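Local coordinates for putative branched-chain amino acid transport system substrate-binding protein (Rhodopseudomonas palustris, PDB 3TX6) that binds the aromatic keto acid 3-(4-hydroxyphenyl)pyruvate and probably hands such aromatic acids to an ABC transporter as its periplasmic solute-binding component, at residues R28-F33 / A285-A290; F33-I38 / V293-V298; G139-S144 / E170-P175. All blocks are in the same frame, centred on the assembly; numbering follows the deposited sequence. Where two conformers were deposited one is given.

Interaction 1 of 3, residues R28-F33 / A285-A290; sequences RNALEF and AHSFDA. With ENO (3-(4-hydroxy-phenyl)pyruvic acid), chain D.
The hydroxyl of Ser287 meets the methyl of Ala30, OG to CB 3.4 Å, and is held by the backbone of two chain regions: it bonds to Glu27 O, one residue before segment 28-33, and weakly to Ala284 O on its own helix. The contact belongs to the periplasmic binding protein fold, two alpha/beta lobes around a ligand cleft, and it joins the end region of helix 21-29 to helix 282-304 within one lobe. A first torsion of 59° sets OG between the backbone N and the carbonyl carbon, where Glu27 O is the main acceptor and Ala284 O has a weak second claim on the same proton. The small side chain of Ala30, lying against that hydroxyl, goes with a close approach of the two backbones, 5.9 Å between Ala30 CA and Phe288 CA. Leu31 adds a looser touch, CD2 to Ser287 CB at 4.3 Å.

Here segment 28-33 is wound by i to i+3 bonds, from Leu31, Glu32 and Phe33 back to Arg28, Asn29 and Ala30. At the end of this winding, Phe33 O lies at the rim of the Phe288 ring, 3.9 Å from CE1 and near the ring plane. Phe288 meets it there because its CG is anti to the backbone N (chi1 -178°). The same ring has Asp289 OD1 at its edge, and its side chain also packs on Leu267 of helix 261-275, while Glu32 ties that helix in through a salt bridge to Lys274.

One residue before Ser287 on the same helix, His286 lines the pocket. The end of its side chain reaches the bound ENO, where NE2 and the phenolic O3 share a short hydrogen bond of 2.6 Å at the edge of the imidazole, with an angle of 145°.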
loop_
_atom_site.group_PDB
_atom_site.type_symbol
_atom_site.label_atom_id
_atom_site.label_comp_id
_atom_site.label_asym_id
_atom_site.label_seq_id
_atom_site.Cartn_x
_atom_site.Cartn_y
_atom_site.Cartn_z
ATOM N N ARG A 28 -10.917 0.882 6.329
ATOM C CA ARG A 28 -12.216 0.473 6.842
ATOM C C ARG A 28 -13.313 1.411 6.329
ATOM O O ARG A 28 -14.362 0.963 5.888
ATOM C CB ARG A 28 -12.193 0.467 8.368
ATOM C CG ARG A 28 -13.561 0.289 9.003
ATOM C CD ARG A 28 -13.438 -0.172 10.462
ATOM N NE ARG A 28 -14.745 -0.355 11.086
ATOM C CZ ARG A 28 -15.466 0.642 11.595
ATOM N NH1 ARG A 28 -16.661 0.394 12.132
ATOM N NH2 ARG A 28 -14.987 1.884 11.554
ATOM N N ASN A 29 -13.059 2.709 6.367
ATOM C CA ASN A 29 -14.072 3.672 5.937
ATOM C C ASN A 29 -14.404 3.535 4.442
ATOM O O ASN A 29 -15.524 3.789 4.023
ATOM C CB ASN A 29 -13.663 5.098 6.255
ATOM C CG ASN A 29 -13.730 5.442 7.726
ATOM O OD1 ASN A 29 -14.345 4.744 8.506
ATOM N ND2 ASN A 29 -13.105 6.554 8.093
ATOM N N ALA A 30 -13.437 3.129 3.620
ATOM C CA ALA A 30 -13.666 3.054 2.208
ATOM C C ALA A 30 -14.709 1.960 1.894
ATOM O O ALA A 30 -15.304 1.968 0.795
ATOM C CB ALA A 30 -12.353 2.749 1.465
ATOM N N LEU A 31 -14.897 1.016 2.821
ATOM C CA LEU A 31 -15.838 -0.062 2.614
ATOM C C LEU A 31 -17.290 0.434 2.477
ATOM O O LEU A 31 -18.164 -0.290 1.941
ATOM C CB LEU A 31 -15.760 -1.064 3.764
ATOM C CG LEU A 31 -14.376 -1.719 3.989
ATOM C CD1 LEU A 31 -14.393 -2.562 5.250
ATOM C CD2 LEU A 31 -13.968 -2.529 2.767
ATOM N N GLU A 32 -17.568 1.677 2.901
ATOM C CA GLU A 32 -18.910 2.249 2.707
ATOM C C GLU A 32 -19.246 2.467 1.217
ATOM O O GLU A 32 -20.413 2.530 0.841
ATOM C CB GLU A 32 -19.002 3.571 3.473
ATOM C CG GLU A 32 -20.396 4.225 3.387
ATOM C CD GLU A 32 -20.598 5.395 4.326
ATOM O OE1 GLU A 32 -19.733 5.635 5.190
ATOM O OE2 GLU A 32 -21.647 6.053 4.196
ATOM N N PHE A 33 -18.189 2.580 0.405
ATOM C CA PHE A 33 -18.272 3.047 -0.970
ATOM C C PHE A 33 -18.096 1.972 -2.021
ATOM O O PHE A 33 -18.185 2.257 -3.208
ATOM C CB PHE A 33 -17.323 4.208 -1.190
ATOM C CG PHE A 33 -17.434 5.250 -0.121
ATOM C CD1 PHE A 33 -18.667 5.788 0.203
ATOM C CD2 PHE A 33 -16.346 5.618 0.627
ATOM C CE1 PHE A 33 -18.790 6.730 1.208
ATOM C CE2 PHE A 33 -16.479 6.528 1.642
ATOM C CZ PHE A 33 -17.711 7.087 1.940
ATOM N N ALA A 285 -7.718 3.751 -0.970
ATOM C CA ALA A 285 -7.726 3.249 -2.309
ATOM C C ALA A 285 -7.446 1.758 -2.366
ATOM O O ALA A 285 -7.959 1.087 -3.265
ATOM C CB ALA A 285 -6.742 4.048 -3.157
ATOM N N HIS A 286 -6.630 1.222 -1.466
ATOM C CA HIS A 286 -6.327 -0.211 -1.539
ATOM C C HIS A 286 -7.526 -1.070 -1.226
ATOM O O HIS A 286 -7.741 -2.063 -1.925
ATOM C CB HIS A 286 -5.137 -0.609 -0.683
ATOM C CG HIS A 286 -3.861 0.077 -1.047
ATOM N ND1 HIS A 286 -3.454 0.308 -2.335
ATOM C CD2 HIS A 286 -2.867 0.590 -0.220
ATOM C CE1 HIS A 286 -2.243 0.931 -2.302
ATOM N NE2 HIS A 286 -1.892 1.104 -1.023
ATOM N N SER A 287 -8.297 -0.747 -0.182
ATOM C CA SER A 287 -9.515 -1.513 0.066
ATOM C C SER A 287 -10.565 -1.300 -1.040
ATOM O O SER A 287 -11.173 -2.255 -1.520
ATOM C CB SER A 287 -10.108 -1.309 1.470
ATOM O OG SER A 287 -10.376 -0.004 1.635
ATOM N N PHE A 288 -10.745 -0.063 -1.489
ATOM C CA PHE A 288 -11.635 0.227 -2.608
ATOM C C PHE A 288 -11.256 -0.609 -3.840
ATOM O O PHE A 288 -12.112 -1.217 -4.482
ATOM C CB PHE A 288 -11.600 1.720 -2.911
ATOM C CG PHE A 288 -12.507 2.157 -4.008
ATOM C CD1 PHE A 288 -13.829 2.488 -3.731
ATOM C CD2 PHE A 288 -12.052 2.306 -5.296
ATOM C CE1 PHE A 288 -14.668 2.942 -4.706
ATOM C CE2 PHE A 288 -12.905 2.784 -6.282
ATOM C CZ PHE A 288 -14.211 3.077 -5.985
ATOM N N ASP A 289 -9.968 -0.609 -4.166
ATOM C CA ASP A 289 -9.494 -1.306 -5.364
ATOM C C ASP A 289 -9.637 -2.824 -5.219
ATOM O O ASP A 289 -9.879 -3.512 -6.195
ATOM C CB ASP A 289 -8.051 -0.957 -5.627
ATOM C CG ASP A 289 -7.865 0.455 -6.133
ATOM O OD1 ASP A 289 -8.884 1.127 -6.402
ATOM O OD2 ASP A 289 -6.698 0.855 -6.316
ATOM N N ALA A 290 -9.453 -3.350 -4.003
ATOM C CA ALA A 290 -9.628 -4.774 -3.793
ATOM C C ALA A 290 -11.044 -5.204 -4.228
ATOM O O ALA A 290 -11.248 -6.286 -4.829
ATOM C CB ALA A 290 -9.344 -5.183 -2.353
HETATM O O4 ENO D . 3.502 -1.820 4.437
HETATM C C9 ENO D . 1.161 0.343 3.220
HETATM C C8 ENO D . 0.551 0.554 2.001
HETATM C C7 ENO D . 1.255 1.124 0.929
HETATM C C6 ENO D . 2.603 1.380 1.091
HETATM C C5 ENO D . 3.228 1.189 2.320
HETATM C C4 ENO D . 2.514 0.650 3.404
HETATM O O3 ENO D . 0.598 1.292 -0.283
HETATM C C3 ENO D . 3.154 0.501 4.756
HETATM C C2 ENO D . 3.706 -0.817 5.142
HETATM C C1 ENO D . 4.377 -0.906 6.431
HETATM O O2 ENO D . 4.797 -2.026 6.790
HETATM O O1 ENO D . 4.533 0.121 7.157
#

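Interaction 2 of 3, residues F33-I38 / V293-V298; sequences FVAKEI and VLERVV
Ile38 gives up far more surface to this contact than any other residue, and both of its branches are used. CD1, at the end of the longer branch, lies against the helix backbone and the Leu294 side chain, 3.8 Å from Leu294 CB. The CG2 branch meets Val298 CG1 at 3.7 Å, the two side chains crossing at about a right angle. One isoleucine thus touches residues a helical turn apart. With an alanine here, both branches would be missing and a gap would probably open between the strand and the Leu294 to Val298 turn of the helix.

Glu295 contributes through its extended chain (chi2 -178°), which carries OE2 to 3.9 Å from Ala35 CB and to a bridging water. That water accepts from Ala35 N at 2.8 Å and donates to Glu295 OE2 at 2.6 Å, so the loop backbone is tied to the helix without a direct bond.

The contact is helix-on-sheet packing at the edge of an alpha/beta lobe: helix 282-304 lies against outermost strand 37-38, which pairs antiparallel with strand 41-49. Leu294 and Val298 also pack on Ile10 and Ile8 of strand 8-14, and Val293 and Val297 on helix 310-322.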
loop_
_atom_site.group_PDB
_atom_site.type_symbol
_atom_site.label_atom_id
_atom_site.label_comp_id
_atom_site.label_asym_id
_atom_site.label_seq_id
_atom_site.Cartn_x
_atom_site.Cartn_y
_atom_site.Cartn_z
ATOM N N PHE A 33 -18.189 2.580 0.405
ATOM C CA PHE A 33 -18.272 3.047 -0.970
ATOM C C PHE A 33 -18.096 1.972 -2.021
ATOM O O PHE A 33 -18.185 2.257 -3.208
ATOM C CB PHE A 33 -17.323 4.208 -1.190
ATOM C CG PHE A 33 -17.434 5.250 -0.121
ATOM C CD1 PHE A 33 -18.667 5.788 0.203
ATOM C CD2 PHE A 33 -16.346 5.618 0.627
ATOM C CE1 PHE A 33 -18.790 6.730 1.208
ATOM C CE2 PHE A 33 -16.479 6.528 1.642
ATOM C CZ PHE A 33 -17.711 7.087 1.940
ATOM N N VAL A 34 -17.846 0.748 -1.568
ATOM C CA VAL A 34 -17.657 -0.406 -2.460
ATOM C C VAL A 34 -18.996 -1.059 -2.748
ATOM O O VAL A 34 -19.986 -0.791 -2.081
ATOM C CB VAL A 34 -16.625 -1.412 -1.881
ATOM C CG1 VAL A 34 -15.300 -0.685 -1.606
ATOM C CG2 VAL A 34 -17.128 -2.112 -0.641
ATOM N N ALA A 35 -18.995 -1.969 -3.717
ATOM C CA ALA A 35 -20.206 -2.714 -4.112
ATOM C C ALA A 35 -20.786 -3.421 -2.899
ATOM O O ALA A 35 -20.027 -3.967 -2.087
ATOM C CB ALA A 35 -19.865 -3.735 -5.170
ATOM N N LYS A 36 -22.124 -3.387 -2.837
ATOM C CA LYS A 36 -22.963 -4.123 -1.886
ATOM C C LYS A 36 -23.237 -5.569 -2.339
ATOM O O LYS A 36 -23.546 -6.434 -1.525
ATOM C CB LYS A 36 -24.327 -3.412 -1.720
ATOM C CG LYS A 36 -24.304 -2.182 -0.829
ATOM C CD LYS A 36 -25.652 -1.454 -0.816
ATOM C CE LYS A 36 -26.729 -2.323 -0.181
ATOM N NZ LYS A 36 -28.115 -1.940 -0.542
ATOM N N GLU A 37 -23.125 -5.799 -3.641
ATOM C CA GLU A 37 -23.559 -7.016 -4.296
ATOM C C GLU A 37 -22.643 -7.179 -5.481
ATOM O O GLU A 37 -22.167 -6.186 -6.031
ATOM C CB GLU A 37 -24.984 -6.872 -4.824
ATOM C CG GLU A 37 -26.061 -6.731 -3.785
ATOM C CD GLU A 37 -27.392 -7.262 -4.276
ATOM O OE1 GLU A 37 -27.579 -7.471 -5.502
ATOM O OE2 GLU A 37 -28.239 -7.498 -3.421
ATOM N N ILE A 38 -22.379 -8.424 -5.880
ATOM C CA ILE A 38 -21.710 -8.700 -7.147
ATOM C C ILE A 38 -22.489 -9.836 -7.812
ATOM O O ILE A 38 -22.712 -10.867 -7.208
ATOM C CB ILE A 38 -20.218 -9.047 -6.985
ATOM C CG1 ILE A 38 -19.438 -7.901 -6.316
ATOM C CG2 ILE A 38 -19.623 -9.388 -8.354
ATOM C CD1 ILE A 38 -17.998 -8.258 -5.947
ATOM N N VAL A 293 -11.296 -5.313 -7.930
ATOM C CA VAL A 293 -10.794 -6.622 -8.401
ATOM C C VAL A 293 -11.882 -7.686 -8.279
ATOM O O VAL A 293 -12.106 -8.477 -9.217
ATOM C CB VAL A 293 -9.464 -7.013 -7.697
ATOM C CG1 VAL A 293 -9.093 -8.478 -7.959
ATOM C CG2 VAL A 293 -8.361 -6.046 -8.068
ATOM N N LEU A 294 -12.556 -7.720 -7.118
ATOM C CA LEU A 294 -13.665 -8.631 -6.935
ATOM C C LEU A 294 -14.799 -8.442 -7.954
ATOM O O LEU A 294 -15.386 -9.438 -8.407
ATOM C CB LEU A 294 -14.219 -8.581 -5.517
ATOM C CG LEU A 294 -13.273 -9.067 -4.408
ATOM C CD1 LEU A 294 -14.018 -9.103 -3.064
ATOM C CD2 LEU A 294 -12.649 -10.411 -4.770
ATOM N N GLU A 295 -15.124 -7.211 -8.326
ATOM C CA GLU A 295 -16.126 -7.002 -9.363
ATOM C C GLU A 295 -15.765 -7.664 -10.708
ATOM O O GLU A 295 -16.674 -8.009 -11.445
ATOM C CB GLU A 295 -16.379 -5.514 -9.601
ATOM C CG GLU A 295 -17.152 -4.832 -8.498
ATOM C CD GLU A 295 -17.388 -3.368 -8.845
ATOM O OE1 GLU A 295 -17.544 -3.012 -10.043
ATOM O OE2 GLU A 295 -17.417 -2.548 -7.966
ATOM N N ARG A 296 -14.476 -7.837 -11.002
ATOM C CA ARG A 296 -14.013 -8.549 -12.216
ATOM C C ARG A 296 -13.981 -10.057 -12.005
ATOM O O ARG A 296 -14.447 -10.813 -12.879
ATOM C CB ARG A 296 -12.574 -8.140 -12.628
ATOM C CG ARG A 296 -12.506 -6.870 -13.408
ATOM C CD ARG A 296 -13.016 -7.020 -14.839
ATOM N NE ARG A 296 -12.247 -7.862 -15.747
ATOM C CZ ARG A 296 -11.192 -7.472 -16.488
ATOM N NH1 ARG A 296 -10.686 -6.257 -16.429
ATOM N NH2 ARG A 296 -10.621 -8.335 -17.289
ATOM N N VAL A 297 -13.420 -10.512 -10.874
ATOM C CA VAL A 297 -13.107 -11.926 -10.788
ATOM C C VAL A 297 -14.293 -12.752 -10.244
ATOM O O VAL A 297 -14.450 -13.919 -10.570
ATOM C CB VAL A 297 -11.845 -12.240 -9.977
ATOM C CG1 VAL A 297 -10.581 -11.689 -10.632
ATOM C CG2 VAL A 297 -11.949 -11.873 -8.509
ATOM N N VAL A 298 -15.106 -12.176 -9.382
ATOM C CA VAL A 298 -16.241 -12.914 -8.819
ATOM C C VAL A 298 -17.236 -13.365 -9.909
ATOM O O VAL A 298 -17.686 -14.516 -9.861
ATOM C CB VAL A 298 -16.926 -12.112 -7.672
ATOM C CG1 VAL A 298 -18.330 -12.686 -7.355
ATOM C CG2 VAL A 298 -16.004 -12.078 -6.434
HETATM O O HOH W 1 -16.766 -2.308 -5.439
#

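Interaction 3 of 3, residues G139-S144 / E170-P175; sequences GYIGYS and ERFARP. With ENO (3-(4-hydroxy-phenyl)pyruvic acid), chain D.
Strands 139-143 and 170-172 run parallel, their axes 4.6 Å apart and 23° from alignment, and four backbone bonds join the segments, linking Tyr140, Gly142 and Ser144 in turn to Glu170 and Phe172, the last from Ser144 just past the strand end. These are the two strands of a beta-alpha-beta unit that crosses over through helix 146-161, in one lobe of the periplasmic binding protein fold.

Arg171 bends at chi2 (-61°) back over its neighbour strand, where NH1 bonds to Tyr143 O at 3.0 Å, nearly in the guanidinium plane; NH1 also forms a salt bridge to Asp149, and NE one to Glu169. Tyr140 CE2 lies over a face of that guanidinium, with NE at the edge of the Tyr140 ring, 3.8 Å from CE2. At the last bridge pair, Tyr143 turns a ring edge toward the face of Phe172, an offset edge-to-face pair with centroids 5.5 Å apart. Arg174 CG sits over the centre of the Tyr143 ring in a CH-pi contact, and its guanidinium, tilted 38° to that ring, has Tyr143 CE2 over one face.

Held against this ring and by Asp145 at NE, Arg174 grips the ENO carboxylate with two donors: NH1 to O2 at 2.7 Å and NH2 to O1 at 2.9 Å.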
loop_
_atom_site.group_PDB
_atom_site.type_symbol
_atom_site.label_atom_id
_atom_site.label_comp_id
_atom_site.label_asym_id
_atom_site.label_seq_id
_atom_site.Cartn_x
_atom_site.Cartn_y
_atom_site.Cartn_z
ATOM N N GLY A 139 21.629 8.673 1.550
ATOM C CA GLY A 139 21.563 7.969 2.832
ATOM C C GLY A 139 20.156 7.376 2.995
ATOM O O GLY A 139 19.216 7.805 2.348
ATOM N N TYR A 140 20.060 6.365 3.828
ATOM C CA TYR A 140 18.783 5.666 4.141
ATOM C C TYR A 140 18.526 5.641 5.620
ATOM O O TYR A 140 19.442 5.378 6.414
ATOM C CB TYR A 140 18.887 4.223 3.701
ATOM C CG TYR A 140 17.605 3.417 3.911
ATOM C CD1 TYR A 140 16.481 3.654 3.131
ATOM C CD2 TYR A 140 17.528 2.392 4.875
ATOM C CE1 TYR A 140 15.311 2.901 3.307
ATOM C CE2 TYR A 140 16.353 1.687 5.088
ATOM C CZ TYR A 140 15.258 1.913 4.269
ATOM O OH TYR A 140 14.083 1.224 4.412
ATOM N N ILE A 141 17.261 5.904 5.954
ATOM C CA ILE A 141 16.710 5.740 7.286
ATOM C C ILE A 141 15.365 5.058 7.109
ATOM O O ILE A 141 14.473 5.593 6.451
ATOM C CB ILE A 141 16.600 7.069 8.106
ATOM C CG1 ILE A 141 16.183 6.702 9.518
ATOM C CG2 ILE A 141 15.730 8.141 7.434
ATOM C CD1 ILE A 141 16.304 7.788 10.577
ATOM N N GLY A 142 15.236 3.890 7.701
ATOM C CA GLY A 142 13.993 3.119 7.586
ATOM C C GLY A 142 13.814 2.090 8.689
ATOM O O GLY A 142 14.671 1.898 9.551
ATOM N N TYR A 143 12.665 1.428 8.687
ATOM C CA TYR A 143 12.388 0.447 9.746
ATOM C C TYR A 143 13.368 -0.686 9.768
ATOM O O TYR A 143 13.851 -1.155 8.721
ATOM C CB TYR A 143 11.003 -0.201 9.633
ATOM C CG TYR A 143 9.814 0.726 9.667
ATOM C CD1 TYR A 143 9.716 1.760 10.583
ATOM C CD2 TYR A 143 8.719 0.476 8.860
ATOM C CE1 TYR A 143 8.599 2.567 10.618
ATOM C CE2 TYR A 143 7.607 1.277 8.884
ATOM C CZ TYR A 143 7.528 2.312 9.797
ATOM O OH TYR A 143 6.419 3.110 9.824
ATOM N N SER A 144 13.581 -1.189 10.983
ATOM C CA SER A 144 14.352 -2.412 11.242
ATOM C C SER A 144 13.437 -3.649 11.142
ATOM O O SER A 144 13.339 -4.456 12.058
ATOM C CB SER A 144 15.034 -2.326 12.614
ATOM O OG SER A 144 14.100 -2.031 13.631
ATOM N N GLU A 170 20.787 3.790 8.253
ATOM C CA GLU A 170 20.321 3.772 9.629
ATOM C C GLU A 170 18.917 3.200 9.693
ATOM O O GLU A 170 18.101 3.386 8.767
ATOM C CB GLU A 170 20.313 5.192 10.185
ATOM C CG GLU A 170 21.709 5.867 10.211
ATOM C CD GLU A 170 22.597 5.291 11.303
ATOM O OE1 GLU A 170 22.057 4.974 12.400
ATOM O OE2 GLU A 170 23.816 5.172 11.072
ATOM N N ARG A 171 18.652 2.522 10.798
ATOM C CA ARG A 171 17.350 1.920 11.076
ATOM C C ARG A 171 16.728 2.434 12.372
ATOM O O ARG A 171 17.419 2.877 13.273
ATOM C CB ARG A 171 17.479 0.390 11.104
ATOM C CG ARG A 171 18.077 -0.220 9.813
ATOM C CD ARG A 171 17.281 0.014 8.522
ATOM N NE ARG A 171 17.851 -0.821 7.453
ATOM C CZ ARG A 171 17.338 -1.958 6.969
ATOM N NH1 ARG A 171 16.144 -2.436 7.376
ATOM N NH2 ARG A 171 18.032 -2.639 6.064
ATOM N N PHE A 172 15.404 2.347 12.455
ATOM C CA PHE A 172 14.681 2.599 13.725
ATOM C C PHE A 172 13.514 1.636 13.771
ATOM O O PHE A 172 13.144 1.100 12.706
ATOM C CB PHE A 172 14.232 4.051 13.867
ATOM C CG PHE A 172 13.226 4.537 12.857
ATOM C CD1 PHE A 172 13.586 4.825 11.552
ATOM C CD2 PHE A 172 11.907 4.789 13.244
ATOM C CE1 PHE A 172 12.666 5.358 10.659
ATOM C CE2 PHE A 172 10.986 5.314 12.347
ATOM C CZ PHE A 172 11.363 5.621 11.057
ATOM N N ALA A 173 13.000 1.391 14.983
ATOM C CA ALA A 173 11.804 0.576 15.194
ATOM C C ALA A 173 10.519 1.401 15.135
ATOM O O ALA A 173 10.515 2.606 15.477
ATOM C CB ALA A 173 11.898 -0.178 16.500
ATOM N N ARG A 174 9.444 0.758 14.630
ATOM C CA ARG A 174 8.141 1.419 14.466
ATOM C C ARG A 174 7.716 2.256 15.676
ATOM O O ARG A 174 7.225 3.375 15.508
ATOM C CB ARG A 174 7.030 0.402 14.133
ATOM C CG ARG A 174 7.172 -0.187 12.748
ATOM C CD ARG A 174 6.175 -1.314 12.472
ATOM N NE ARG A 174 6.541 -1.903 11.188
ATOM C CZ ARG A 174 5.994 -1.587 10.017
ATOM N NH1 ARG A 174 6.476 -2.140 8.935
ATOM N NH2 ARG A 174 4.974 -0.724 9.922
ATOM N N PRO A 175 7.860 1.701 16.885
ATOM C CA PRO A 175 7.409 2.432 18.076
ATOM C C PRO A 175 8.275 3.617 18.558
ATOM O O PRO A 175 7.919 4.264 19.534
ATOM C CB PRO A 175 7.388 1.355 19.158
ATOM C CG PRO A 175 7.497 0.057 18.476
ATOM C CD PRO A 175 8.249 0.315 17.217
HETATM O O4 ENO D . 3.502 -1.820 4.437
HETATM C C9 ENO D . 1.161 0.343 3.220
HETATM C C8 ENO D . 0.551 0.554 2.001
HETATM C C7 ENO D . 1.255 1.124 0.929
HETATM C C6 ENO D . 2.603 1.380 1.091
HETATM C C5 ENO D . 3.228 1.189 2.320
HETATM C C4 ENO D . 2.514 0.650 3.404
HETATM O O3 ENO D . 0.598 1.292 -0.283
HETATM C C3 ENO D . 3.154 0.501 4.756
HETATM C C2 ENO D . 3.706 -0.817 5.142
HETATM C C1 ENO D . 4.377 -0.906 6.431
HETATM O O2 ENO D . 4.797 -2.026 6.790
HETATM O O1 ENO D . 4.533 0.121 7.157
#

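How the interactions relate
A ligand cleft between two lobes is served here from both sides. Interactions 1 and 2 are neighbours in one lobe, their centres about 11 Å apart; they share Phe33 and helix 282-304, and they touch where Phe288 CA meets Val34 CG1 at 3.9 Å. Interaction 3 lies beyond the chain's centre, its own centre about 29 Å from that of interaction 1 and about 37 Å from that of interaction 2. No atoms of interactions 1 and 3 come nearer than about 13 Å, yet ENO spans the gap, its phenol held from interaction 1 and its carboxylate from interaction 3. Interaction 2 packs the same helix farther from the pocket.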